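Local atomic coordinates of CcbJ (Streptomyces caelestis, PDB entry 4HGZ), a protein that probably transfers a methyl group from S-adenosyl-L-methionine to a nitrogen atom of its substrate. Residues C[131-136]-C[164-169]; C[170-175]-C[231-236]; C[182-187]-C[194-199]; C[209-214]-C[223-228]; C[92-97]-C[115-120]. All blocks are in the same frame, centred on the assembly; numbering follows the deposited sequence.

Contact 1 (C[131-136]-C[164-169]); sequences SVVFAA and GTFVVQ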
# COMPACT_ATOMS: atom_id res chain seq x y z
N SER C 131 -38.77 25.17 -2.84
CA SER C 131 -39.16 23.85 -3.34
C SER C 131 -37.99 22.92 -3.17
O SER C 131 -38.16 21.72 -2.99
CB SER C 131 -39.53 23.95 -4.82
OG SER C 131 -38.40 24.33 -5.59
N VAL C 132 -36.80 23.49 -3.21
CA VAL C 132 -35.57 22.72 -3.06
C VAL C 132 -34.52 23.58 -2.37
O VAL C 132 -34.29 24.73 -2.76
CB VAL C 132 -35.02 22.31 -4.43
CG1 VAL C 132 -33.80 21.43 -4.27
CG2 VAL C 132 -36.09 21.62 -5.24
N VAL C 133 -33.88 23.02 -1.35
CA VAL C 133 -32.71 23.67 -0.77
C VAL C 133 -31.56 22.75 -1.05
O VAL C 133 -31.66 21.54 -0.80
CB VAL C 133 -32.85 23.86 0.74
CG1 VAL C 133 -31.62 24.49 1.29
CG2 VAL C 133 -34.09 24.70 1.08
N PHE C 134 -30.47 23.27 -1.60
CA PHE C 134 -29.36 22.38 -1.90
C PHE C 134 -28.00 22.94 -1.59
O PHE C 134 -27.80 24.16 -1.49
CB PHE C 134 -29.39 21.88 -3.35
CG PHE C 134 -29.07 22.92 -4.38
CD1 PHE C 134 -27.80 23.00 -4.93
CD2 PHE C 134 -30.05 23.81 -4.82
CE1 PHE C 134 -27.50 23.96 -5.90
CE2 PHE C 134 -29.76 24.77 -5.79
CZ PHE C 134 -28.48 24.84 -6.33
N ALA C 135 -27.06 22.02 -1.46
CA ALA C 135 -25.70 22.33 -1.10
C ALA C 135 -24.77 21.42 -1.88
O ALA C 135 -24.60 20.26 -1.56
CB ALA C 135 -25.53 22.13 0.39
N ALA C 136 -24.15 21.97 -2.92
CA ALA C 136 -23.29 21.21 -3.81
C ALA C 136 -21.84 21.13 -3.33
O ALA C 136 -21.44 21.81 -2.38
CB ALA C 136 -23.34 21.81 -5.20
N GLY C 164 -41.30 19.76 -0.35
CA GLY C 164 -39.98 20.22 -0.79
C GLY C 164 -38.91 19.22 -0.42
O GLY C 164 -39.13 18.37 0.46
N THR C 165 -37.75 19.32 -1.06
CA THR C 165 -36.63 18.44 -0.75
C THR C 165 -35.34 19.18 -0.46
O THR C 165 -35.12 20.30 -0.94
CB THR C 165 -36.33 17.47 -1.91
OG1 THR C 165 -36.02 18.23 -3.09
CG2 THR C 165 -37.52 16.57 -2.19
N PHE C 166 -34.47 18.53 0.30
CA PHE C 166 -33.14 19.03 0.63
C PHE C 166 -32.10 18.13 -0.02
O PHE C 166 -32.10 16.92 0.20
CB PHE C 166 -32.96 19.02 2.15
CG PHE C 166 -31.59 19.41 2.61
CD1 PHE C 166 -31.08 20.66 2.33
CD2 PHE C 166 -30.83 18.54 3.38
CE1 PHE C 166 -29.81 21.04 2.78
CE2 PHE C 166 -29.56 18.91 3.83
CZ PHE C 166 -29.05 20.17 3.53
N VAL C 167 -31.22 18.71 -0.81
CA VAL C 167 -30.28 17.95 -1.61
C VAL C 167 -28.86 18.36 -1.29
O VAL C 167 -28.54 19.54 -1.35
CB VAL C 167 -30.51 18.21 -3.12
CG1 VAL C 167 -29.51 17.42 -3.95
CG2 VAL C 167 -31.93 17.87 -3.51
N VAL C 168 -28.02 17.39 -0.95
CA VAL C 168 -26.61 17.65 -0.68
C VAL C 168 -25.75 16.75 -1.54
O VAL C 168 -26.16 15.65 -1.90
CB VAL C 168 -26.22 17.36 0.80
CG1 VAL C 168 -27.13 18.09 1.76
CG2 VAL C 168 -26.27 15.90 1.08
N GLN C 169 -24.55 17.21 -1.85
CA GLN C 169 -23.58 16.41 -2.53
C GLN C 169 -22.32 16.48 -1.70
O GLN C 169 -21.75 17.55 -1.51
CB GLN C 169 -23.32 17.00 -3.90
CG GLN C 169 -22.09 16.43 -4.61
CD GLN C 169 -21.82 17.14 -5.90
OE1 GLN C 169 -21.65 18.37 -5.93
NE2 GLN C 169 -21.80 16.38 -6.99
O HOH W 1 -22.56 19.39 0.59

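Contact 2 (C[170-175]-C[231-236]); sequences CLNPAG and AYPAEL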
# COMPACT_ATOMS: atom_id res chain seq x y z
N CYS C 170 -21.88 15.32 -1.22
CA CYS C 170 -20.77 15.25 -0.28
C CYS C 170 -19.79 14.15 -0.64
O CYS C 170 -20.18 13.12 -1.17
CB CYS C 170 -21.29 14.95 1.12
SG CYS C 170 -22.59 16.00 1.69
N LEU C 171 -18.52 14.35 -0.29
CA LEU C 171 -17.53 13.29 -0.45
C LEU C 171 -17.96 12.07 0.35
O LEU C 171 -18.54 12.18 1.43
CB LEU C 171 -16.15 13.77 0.00
CG LEU C 171 -15.96 14.04 1.49
CD1 LEU C 171 -15.45 12.78 2.17
CD2 LEU C 171 -14.96 15.17 1.69
N ASN C 172 -17.69 10.89 -0.20
CA ASN C 172 -18.08 9.62 0.40
C ASN C 172 -16.81 8.95 0.90
O ASN C 172 -16.02 8.43 0.11
CB ASN C 172 -18.77 8.77 -0.67
CG ASN C 172 -19.06 7.35 -0.21
OD1 ASN C 172 -19.68 7.13 0.83
ND2 ASN C 172 -18.64 6.37 -1.03
N PRO C 173 -16.58 8.99 2.22
CA PRO C 173 -15.31 8.58 2.81
C PRO C 173 -14.83 7.19 2.38
O PRO C 173 -13.66 7.04 2.00
CB PRO C 173 -15.59 8.63 4.31
CG PRO C 173 -16.73 9.57 4.46
CD PRO C 173 -17.55 9.44 3.22
N ALA C 174 -15.71 6.19 2.41
CA ALA C 174 -15.33 4.85 1.94
C ALA C 174 -14.67 4.89 0.57
O ALA C 174 -13.53 4.44 0.40
CB ALA C 174 -16.53 3.93 1.90
N GLY C 175 -15.37 5.45 -0.40
CA GLY C 175 -14.91 5.47 -1.79
C GLY C 175 -13.75 6.41 -2.05
O GLY C 175 -13.07 6.29 -3.05
N ALA C 231 -19.07 13.55 6.96
CA ALA C 231 -19.86 12.57 7.68
C ALA C 231 -19.94 11.30 6.85
O ALA C 231 -19.90 11.35 5.62
CB ALA C 231 -21.24 13.10 7.94
N TYR C 232 -20.07 10.17 7.51
CA TYR C 232 -20.34 8.95 6.80
C TYR C 232 -21.83 8.91 6.49
O TYR C 232 -22.64 9.44 7.26
CB TYR C 232 -19.94 7.77 7.64
CG TYR C 232 -18.46 7.53 7.70
CD1 TYR C 232 -17.83 6.71 6.77
CD2 TYR C 232 -17.69 8.11 8.69
CE1 TYR C 232 -16.48 6.47 6.83
CE2 TYR C 232 -16.34 7.88 8.76
CZ TYR C 232 -15.75 7.06 7.84
OH TYR C 232 -14.41 6.83 7.91
N PRO C 233 -22.20 8.30 5.36
CA PRO C 233 -23.60 8.19 4.95
C PRO C 233 -24.56 7.82 6.09
O PRO C 233 -25.60 8.46 6.25
CB PRO C 233 -23.55 7.08 3.90
CG PRO C 233 -22.23 7.32 3.23
CD PRO C 233 -21.29 7.74 4.35
N ALA C 234 -24.24 6.80 6.87
CA ALA C 234 -25.16 6.37 7.92
C ALA C 234 -25.25 7.39 9.06
O ALA C 234 -26.31 7.58 9.64
CB ALA C 234 -24.79 4.98 8.46
N GLU C 235 -24.12 8.03 9.37
CA GLU C 235 -24.10 9.12 10.34
C GLU C 235 -24.94 10.25 9.78
O GLU C 235 -25.82 10.79 10.46
CB GLU C 235 -22.66 9.60 10.57
CG GLU C 235 -22.52 10.80 11.49
CD GLU C 235 -21.17 11.51 11.37
OE1 GLU C 235 -20.30 11.05 10.60
OE2 GLU C 235 -20.97 12.54 12.05
N LEU C 236 -24.68 10.60 8.52
CA LEU C 236 -25.40 11.69 7.87
C LEU C 236 -26.91 11.48 7.91
O LEU C 236 -27.67 12.40 8.25
CB LEU C 236 -24.92 11.84 6.43
CG LEU C 236 -25.41 13.07 5.69
CD1 LEU C 236 -24.96 14.34 6.42
CD2 LEU C 236 -24.87 13.04 4.26

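Contact 3 (C[182-187]-C[194-199]); sequences NTFGTV and VHLEAS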
# COMPACT_ATOMS: atom_id res chain seq x y z
N ASN C 182 -0.99 13.07 7.25
CA ASN C 182 -0.62 14.02 6.22
C ASN C 182 -0.44 13.38 4.84
O ASN C 182 0.11 12.29 4.74
CB ASN C 182 0.67 14.74 6.64
CG ASN C 182 0.52 15.48 7.96
OD1 ASN C 182 -0.57 15.56 8.52
ND2 ASN C 182 1.62 16.03 8.47
N THR C 183 -0.91 14.04 3.79
CA THR C 183 -0.60 13.60 2.43
C THR C 183 -0.17 14.79 1.56
O THR C 183 -0.42 15.95 1.90
CB THR C 183 -1.81 12.92 1.76
OG1 THR C 183 -2.87 13.88 1.61
CG2 THR C 183 -2.31 11.75 2.59
N PHE C 184 0.49 14.48 0.45
CA PHE C 184 0.80 15.48 -0.56
C PHE C 184 0.62 14.86 -1.94
O PHE C 184 1.10 13.76 -2.20
CB PHE C 184 2.22 16.02 -0.42
CG PHE C 184 2.50 17.23 -1.29
CD1 PHE C 184 2.27 18.52 -0.82
CD2 PHE C 184 2.99 17.08 -2.58
CE1 PHE C 184 2.53 19.62 -1.61
CE2 PHE C 184 3.26 18.18 -3.38
CZ PHE C 184 3.02 19.45 -2.90
N GLY C 185 -0.08 15.56 -2.82
CA GLY C 185 -0.42 14.96 -4.11
C GLY C 185 -0.48 15.96 -5.24
O GLY C 185 -0.54 17.17 -5.01
N THR C 186 -0.45 15.45 -6.46
CA THR C 186 -0.59 16.27 -7.64
C THR C 186 -2.07 16.36 -8.00
O THR C 186 -2.74 15.33 -8.16
CB THR C 186 0.18 15.66 -8.83
OG1 THR C 186 1.59 15.82 -8.62
CG2 THR C 186 -0.23 16.32 -10.15
N VAL C 187 -2.59 17.57 -8.14
CA VAL C 187 -3.98 17.77 -8.55
C VAL C 187 -4.11 17.93 -10.07
O VAL C 187 -4.88 17.21 -10.69
CB VAL C 187 -4.62 18.97 -7.85
CG1 VAL C 187 -6.05 19.20 -8.35
CG2 VAL C 187 -4.57 18.78 -6.34
N VAL C 194 1.76 24.09 -11.96
CA VAL C 194 1.25 22.84 -11.43
C VAL C 194 0.36 23.14 -10.24
O VAL C 194 0.64 24.05 -9.45
CB VAL C 194 2.37 21.88 -11.02
CG1 VAL C 194 3.36 21.72 -12.15
CG2 VAL C 194 3.08 22.40 -9.79
N HIS C 195 -0.73 22.38 -10.14
CA HIS C 195 -1.64 22.46 -9.01
C HIS C 195 -1.45 21.24 -8.13
O HIS C 195 -1.62 20.10 -8.58
CB HIS C 195 -3.09 22.56 -9.50
CG HIS C 195 -3.35 23.75 -10.36
ND1 HIS C 195 -4.14 24.81 -9.95
CD2 HIS C 195 -2.91 24.07 -11.60
CE1 HIS C 195 -4.18 25.72 -10.91
NE2 HIS C 195 -3.45 25.30 -11.92
N LEU C 196 -1.10 21.48 -6.87
CA LEU C 196 -0.84 20.40 -5.92
C LEU C 196 -1.72 20.58 -4.69
O LEU C 196 -2.36 21.61 -4.52
CB LEU C 196 0.63 20.43 -5.51
CG LEU C 196 1.54 20.66 -6.72
CD1 LEU C 196 2.92 21.16 -6.32
CD2 LEU C 196 1.64 19.37 -7.51
N GLU C 197 -1.73 19.57 -3.82
CA GLU C 197 -2.50 19.64 -2.59
C GLU C 197 -1.73 19.07 -1.43
O GLU C 197 -1.19 17.97 -1.53
CB GLU C 197 -3.82 18.89 -2.73
CG GLU C 197 -4.68 18.98 -1.49
CD GLU C 197 -6.15 18.69 -1.78
OE1 GLU C 197 -6.51 17.49 -1.84
OE2 GLU C 197 -6.93 19.65 -1.93
N ALA C 198 -1.65 19.84 -0.35
CA ALA C 198 -1.09 19.35 0.91
C ALA C 198 -2.25 19.24 1.87
O ALA C 198 -3.09 20.15 1.96
CB ALA C 198 -0.03 20.29 1.44
N SER C 199 -2.31 18.13 2.59
CA SER C 199 -3.52 17.81 3.34
C SER C 199 -3.24 17.16 4.70
O SER C 199 -2.23 16.46 4.88
CB SER C 199 -4.41 16.91 2.47
OG SER C 199 -5.55 16.48 3.17
O HOH W 2 -3.51 15.57 -0.69

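Contact 4 (C[209-214]-C[223-228]); sequences SAHHIV and LFPYRL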
# COMPACT_ATOMS: atom_id res chain seq x y z
N SER C 209 -8.01 19.23 6.55
CA SER C 209 -7.49 20.58 6.47
C SER C 209 -6.41 20.56 5.39
O SER C 209 -5.44 19.81 5.47
CB SER C 209 -6.92 21.00 7.82
OG SER C 209 -6.25 22.24 7.72
N ALA C 210 -6.59 21.38 4.37
CA ALA C 210 -5.73 21.31 3.20
C ALA C 210 -5.40 22.68 2.63
O ALA C 210 -6.11 23.66 2.87
CB ALA C 210 -6.39 20.45 2.14
N HIS C 211 -4.31 22.73 1.88
CA HIS C 211 -4.01 23.85 1.00
C HIS C 211 -4.03 23.36 -0.43
O HIS C 211 -3.40 22.35 -0.77
CB HIS C 211 -2.62 24.39 1.28
CG HIS C 211 -2.54 25.27 2.48
ND1 HIS C 211 -2.18 26.59 2.40
CD2 HIS C 211 -2.77 25.01 3.78
CE1 HIS C 211 -2.19 27.12 3.61
NE2 HIS C 211 -2.54 26.18 4.47
N HIS C 212 -4.76 24.07 -1.28
CA HIS C 212 -4.56 23.91 -2.70
C HIS C 212 -3.38 24.81 -3.04
O HIS C 212 -3.40 26.00 -2.74
CB HIS C 212 -5.81 24.30 -3.48
CG HIS C 212 -5.68 24.14 -4.97
ND1 HIS C 212 -6.10 23.01 -5.63
CD2 HIS C 212 -5.16 24.96 -5.91
CE1 HIS C 212 -5.84 23.14 -6.92
NE2 HIS C 212 -5.27 24.32 -7.12
N ILE C 213 -2.34 24.24 -3.65
CA ILE C 213 -1.12 24.97 -3.99
C ILE C 213 -0.95 25.15 -5.50
O ILE C 213 -1.12 24.20 -6.26
CB ILE C 213 0.11 24.21 -3.48
CG1 ILE C 213 -0.06 23.87 -2.00
CG2 ILE C 213 1.37 25.01 -3.72
CD1 ILE C 213 0.99 22.92 -1.48
N VAL C 214 -0.59 26.35 -5.92
CA VAL C 214 -0.27 26.62 -7.32
C VAL C 214 1.16 27.15 -7.41
O VAL C 214 1.49 28.18 -6.82
CB VAL C 214 -1.24 27.67 -7.93
CG1 VAL C 214 -1.04 27.77 -9.42
CG2 VAL C 214 -2.68 27.32 -7.64
N LEU C 223 -1.39 29.81 -2.24
CA LEU C 223 -1.96 28.83 -1.33
C LEU C 223 -3.45 29.12 -1.12
O LEU C 223 -3.84 30.25 -0.87
CB LEU C 223 -1.23 28.87 0.00
CG LEU C 223 0.29 28.75 -0.06
CD1 LEU C 223 0.88 28.92 1.34
CD2 LEU C 223 0.70 27.42 -0.66
N PHE C 224 -4.28 28.09 -1.23
CA PHE C 224 -5.71 28.25 -1.01
C PHE C 224 -6.18 27.25 0.05
O PHE C 224 -6.45 26.10 -0.26
CB PHE C 224 -6.48 28.07 -2.32
CG PHE C 224 -6.10 29.08 -3.38
CD1 PHE C 224 -6.76 30.30 -3.47
CD2 PHE C 224 -5.07 28.82 -4.27
CE1 PHE C 224 -6.41 31.24 -4.44
CE2 PHE C 224 -4.72 29.75 -5.25
CZ PHE C 224 -5.39 30.97 -5.33
N PRO C 225 -6.24 27.69 1.31
CA PRO C 225 -6.58 26.84 2.44
C PRO C 225 -8.05 26.47 2.47
O PRO C 225 -8.91 27.26 2.05
CB PRO C 225 -6.29 27.73 3.65
CG PRO C 225 -5.44 28.85 3.13
CD PRO C 225 -5.89 29.05 1.73
N TYR C 226 -8.35 25.28 2.96
CA TYR C 226 -9.72 24.91 3.23
C TYR C 226 -9.83 23.83 4.33
O TYR C 226 -8.84 23.23 4.73
CB TYR C 226 -10.46 24.54 1.93
CG TYR C 226 -10.07 23.22 1.31
CD1 TYR C 226 -10.73 22.05 1.66
CD2 TYR C 226 -9.04 23.13 0.38
CE1 TYR C 226 -10.39 20.84 1.10
CE2 TYR C 226 -8.68 21.92 -0.18
CZ TYR C 226 -9.36 20.78 0.18
OH TYR C 226 -9.03 19.56 -0.36
N ARG C 227 -11.04 23.63 4.85
CA ARG C 227 -11.26 22.70 5.93
C ARG C 227 -12.63 22.08 5.76
O ARG C 227 -13.58 22.79 5.46
CB ARG C 227 -11.23 23.41 7.29
CG ARG C 227 -9.89 24.03 7.67
CD ARG C 227 -9.93 24.61 9.08
NE ARG C 227 -8.62 25.09 9.50
CZ ARG C 227 -7.79 24.42 10.30
NH1 ARG C 227 -8.13 23.23 10.78
NH2 ARG C 227 -6.61 24.94 10.62
N LEU C 228 -12.72 20.77 5.93
CA LEU C 228 -14.00 20.08 5.91
C LEU C 228 -14.17 19.27 7.18
O LEU C 228 -13.19 18.82 7.77
CB LEU C 228 -14.08 19.12 4.71
CG LEU C 228 -13.82 19.71 3.32
CD1 LEU C 228 -13.65 18.60 2.32
CD2 LEU C 228 -14.92 20.67 2.90

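Contact 5 (C[92-97]-C[115-120]); sequences SSEPML and PVLGNF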
# COMPACT_ATOMS: atom_id res chain seq x y z
N SER C 92 -21.20 33.48 1.87
CA SER C 92 -20.55 34.28 2.92
C SER C 92 -19.36 35.09 2.42
O SER C 92 -19.01 36.10 3.02
CB SER C 92 -20.11 33.40 4.09
OG SER C 92 -19.23 32.37 3.67
N SER C 93 -18.75 34.64 1.33
CA SER C 93 -17.61 35.34 0.76
C SER C 93 -18.05 36.55 -0.05
O SER C 93 -18.70 36.41 -1.09
CB SER C 93 -16.79 34.40 -0.12
OG SER C 93 -15.86 35.14 -0.89
N GLU C 94 -17.68 37.74 0.41
CA GLU C 94 -18.10 38.96 -0.26
C GLU C 94 -17.53 39.07 -1.68
O GLU C 94 -18.25 39.37 -2.62
CB GLU C 94 -17.74 40.19 0.57
CG GLU C 94 -18.49 41.44 0.16
CD GLU C 94 -18.41 42.53 1.20
OE1 GLU C 94 -17.79 42.29 2.26
OE2 GLU C 94 -18.98 43.62 0.96
N PRO C 95 -16.21 38.85 -1.82
CA PRO C 95 -15.58 38.89 -3.14
C PRO C 95 -16.26 37.95 -4.14
O PRO C 95 -16.47 38.32 -5.30
CB PRO C 95 -14.14 38.44 -2.87
CG PRO C 95 -14.10 37.97 -1.43
CD PRO C 95 -15.23 38.65 -0.74
N MET C 96 -16.62 36.75 -3.69
CA MET C 96 -17.35 35.82 -4.54
C MET C 96 -18.76 36.30 -4.86
O MET C 96 -19.19 36.24 -6.01
CB MET C 96 -17.40 34.43 -3.90
CG MET C 96 -16.21 33.55 -4.25
SD MET C 96 -16.37 31.90 -3.56
CE MET C 96 -14.97 31.08 -4.32
N LEU C 97 -19.50 36.76 -3.86
CA LEU C 97 -20.85 37.24 -4.11
C LEU C 97 -20.83 38.44 -5.04
O LEU C 97 -21.68 38.58 -5.93
CB LEU C 97 -21.55 37.60 -2.81
CG LEU C 97 -23.05 37.84 -2.97
CD1 LEU C 97 -23.73 36.54 -3.30
CD2 LEU C 97 -23.63 38.43 -1.71
N PRO C 115 -28.94 37.03 -5.48
CA PRO C 115 -27.74 36.90 -4.65
C PRO C 115 -27.99 37.32 -3.21
O PRO C 115 -28.44 38.44 -2.97
CB PRO C 115 -26.74 37.85 -5.31
CG PRO C 115 -27.42 38.40 -6.54
CD PRO C 115 -28.88 38.22 -6.35
N VAL C 116 -27.71 36.44 -2.26
CA VAL C 116 -27.88 36.76 -0.85
C VAL C 116 -26.58 36.64 -0.07
O VAL C 116 -26.11 35.53 0.17
CB VAL C 116 -28.90 35.84 -0.19
CG1 VAL C 116 -29.10 36.23 1.27
CG2 VAL C 116 -30.20 35.85 -0.96
N LEU C 117 -26.02 37.77 0.34
CA LEU C 117 -24.77 37.79 1.08
C LEU C 117 -25.01 37.52 2.56
O LEU C 117 -25.80 38.22 3.19
CB LEU C 117 -24.05 39.13 0.92
CG LEU C 117 -22.84 39.27 1.85
CD1 LEU C 117 -21.79 38.22 1.52
CD2 LEU C 117 -22.23 40.66 1.77
N GLY C 118 -24.32 36.53 3.10
CA GLY C 118 -24.39 36.26 4.52
C GLY C 118 -24.10 34.84 4.94
O GLY C 118 -23.88 33.94 4.13
N ASN C 119 -24.07 34.65 6.25
CA ASN C 119 -23.91 33.35 6.86
C ASN C 119 -25.30 32.77 7.04
O ASN C 119 -26.17 33.39 7.66
CB ASN C 119 -23.18 33.50 8.20
CG ASN C 119 -23.41 32.34 9.14
OD1 ASN C 119 -23.98 31.31 8.76
ND2 ASN C 119 -22.95 32.48 10.38
N PHE C 120 -25.51 31.60 6.45
CA PHE C 120 -26.85 31.02 6.40
C PHE C 120 -27.50 30.92 7.77
O PHE C 120 -28.70 31.13 7.92
CB PHE C 120 -26.80 29.64 5.75
CG PHE C 120 -28.15 29.00 5.60
CD1 PHE C 120 -29.19 29.68 4.98
CD2 PHE C 120 -28.38 27.72 6.07
CE1 PHE C 120 -30.43 29.10 4.84
CE2 PHE C 120 -29.62 27.13 5.94
CZ PHE C 120 -30.65 27.81 5.32

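Contact 1 (C[131-136]-C[164-169])
Phe134 and Val167 meet through their CB atoms, 3.8 Å apart, in the middle of two neighbouring parallel strands. The Phe134 ring itself stands off from 164-169: chi1 of 71° puts CG between the backbone N and the carbonyl carbon, and the ring packs against Val57 and Val76 instead. On the same face Val132 is the bump. Its CG1 fits between Thr165 and Val167, 4.1 Å from Val167 CG2, while its CG2 runs alongside Thr165 OG1, and Leu60 of helix 50-61 covers all three residues. The opposite face is shaped otherwise. There Val133 meets the edge of the Phe166 ring, with Val133 CB in the ring plane and 4.0 Å from Phe166 CD1; further along, small Ala135 sits beside Val168. Five backbone hydrogen bonds join the strands, from Thr165 N to Ser131 O (3.1 Å) through to Gln169 N on Ala135 O. At that last end a water donates to both Ala135 O and Gln169 O, and the Gln169 amide lies by Ala136 CB, its OE1 taking the N-H of Phe137. Ala136 also approaches Arg75, which binds S-adenosyl-L-homocysteine. Such adjacent parallel strands under a helix are characteristic of the Rossmann-like sheet of S-adenosylmethionine-dependent methyltransferases.

Contact 2 (C[170-175]-C[231-236])
Pro173 lies over one face of the Tyr232 ring in a CH-pi contact, its CG 4.0 Å from the ring centroid and 19° off the normal. The proline is displaced toward the rim, which brings Pro173 CB to 3.4 Å from Tyr232 CE1. With Tyr232 CG beside its own backbone N (chi1 -76°), the ring is swung across to the proline. Pro173 CG also rests 3.8 Å from Ala231 O. Nearby Asn172 crosses Pro233 at about a right angle, its OD1 3.5 Å from Pro233 CG, while Asn172 ND2 is held by Ser263 O. A second shell sets the tyrosine. Tyr232 is the N-cap of helix 233-242: its O accepts from Leu236 N, and its N-H goes to Glu235 OE1 at 3.2 Å, on the anti side and 32° out of the carboxylate plane. Glu235 is fixed by a salt bridge from its OE2 to Arg229. Beyond, Tyr232 stacks on Tyr232 of the second subunit. The contact links the turn from strand 164-171 into helix 173-176 with the start of the helix that follows strand 221-229, and Leu236 carries that helix onto His266 and Tyr270 of strand 265-272, which neighbours strand 164-171 in the large sheet.

Contact 3 (C[182-187]-C[194-199])
Phe184 and Ala198 face each other in the beta hairpin of strands 181-189 and 193-202, at one side of the four-stranded antiparallel sheet. Theirs is a non-hydrogen-bonded pair, like Thr186 with Leu196; the pairs Thr183-Ser199 and Gly185-Glu197 are hydrogen-bonded, each by two N-H...O links, with Gly185 N on Glu197 O at 3.0 Å. Val187 N adds a link to His195 O. With CG anti to the backbone N (chi1 -170°), the Phe184 ring lies across the partner strand. It meets Ala198 CB at its edge, 3.7 Å from Phe184 CD1, has Glu197 O over one face, and brings Phe184 CZ to 3.7 Å from Leu196 CB. Leu196 CD2 packs 3.7 Å from Thr186 OG1. On the other face Thr183 OG1 comes to 3.5 Å from Ser199 CB and also holds a water, which gives a weak bond to Glu197 O; there Val187 CG2 crosses Glu197 CB, whose carboxylate continues to Tyr226 OH. Phe184 meets Phe184 of both the third and the fourth subunit edge-to-face, and Thr186 OG1 bonds to Thr183 O of the third. The chemistry implies a mainly apolar Phe184-Leu196-Ala198 face and a more polar one of Thr183, Glu197 and Ser199.

Contact 4 (C[209-214]-C[223-228])
His211 and Leu223 form the tight, buried part of this contact: Leu223 CB lies at the edge of the imidazole, in its plane, 3.4 Å from His211 ND1. Leu223 also runs side by side with Ile213, CD2 to CG1 at 3.9 Å, and the fourth subunit packs on this face through Glu190 and Ala193. Buried Ala210 is held on the opposite face, its CB over the Tyr226 ring, 3.9 Å from the ring centroid. The tyrosine can cover it because its side chain is turned in over its own backbone (chi1 73°). Two hydrogen-bonded pairs, Ala210-Tyr226 and His212-Phe224, stitch the backbones of this beta hairpin, whose strands 207-216 and 221-229 complete the four-stranded antiparallel sheet. The link from Ala210 N to Tyr226 O is almost straight at 171°, whereas His212 N approaches Phe224 O from above the carbonyl plane, 44° out of it. On the Tyr226 face, only partly exposed, His212 and Phe224 cross obliquely, and Val214 CG2 touches the edge of the Phe224 ring, 4.0 Å from CE2. His212 NE2 is bonded to His195 ND1 one strand over. The looser, solvent side belongs to Pro225 and Arg227. Exposed Pro225 lays its CG over one His211 ring face, 4.1 Å from the centroid, and extended Arg227 has its CZ 3.7 Å from Ser209 OG, which lies over the face of the guanidinium.

Contact 5 (C[92-97]-C[115-120])
Leu97 reaches from the first turn of helix 94-106 to strand 113-117, where its CD1 packs on Pro115. Its CB is directed at the strand, and CG continues on the far side from its own N (chi1 -168°), which carries CD1 to the proline. CD1 lies 3.8 Å from Pro115 CB and also nears Val116 N. CD2 points at Leu117, but it is modelled implausibly close to Leu117 CB, and its place is doubtful. This is the packing of a beta-alpha-beta unit, strand 87-91, helix 94-106 and strand 113-117, within the methyltransferase domain. Leu117 extends its own methyls back toward the start of the helix: its CD1 lies 3.8 Å from Ser92 O, and its CD2 comes to 4.1 Å from Glu94 CG, at the surface. The helix start is set by Ser93, the N-cap, whose OG accepts a weak bond from Met96 N and whose O takes Leu97 N at 2.9 Å. Ser93 N is bonded to Glu91 OE1, on a residue that binds S-adenosyl-L-homocysteine. Gly118, beside Ser92, has backbone angles (phi 154°, psi 175°) that call for glycine, and the chain then runs directly into Asn119 and Phe120 of the same binding site.

Overall arrangement
Contacts 1 and 2 are buried, contacts 3 and 4 partly buried, and contact 5 lies at the surface. Contact 1 pairs two strands inside the large mixed sheet and contact 5 sits at that sheet's edge; both border the S-adenosyl-L-homocysteine site, with centres about 18 Å apart. Contact 2 carries strand 164-171 onward from contact 1 and trades backbone bonding for proline-aromatic packing. Contacts 3 and 4 belong to the separate antiparallel sheet, both touching the fourth subunit. They join where strands 193-202 and 207-216 adjoin, with Leu196 O to Ile213 N at 2.8 Å. Contact 4 also meets contact 2 through Leu171 CD2 and Leu228 CD1, 3.7 Å apart, bringing the two sheets together.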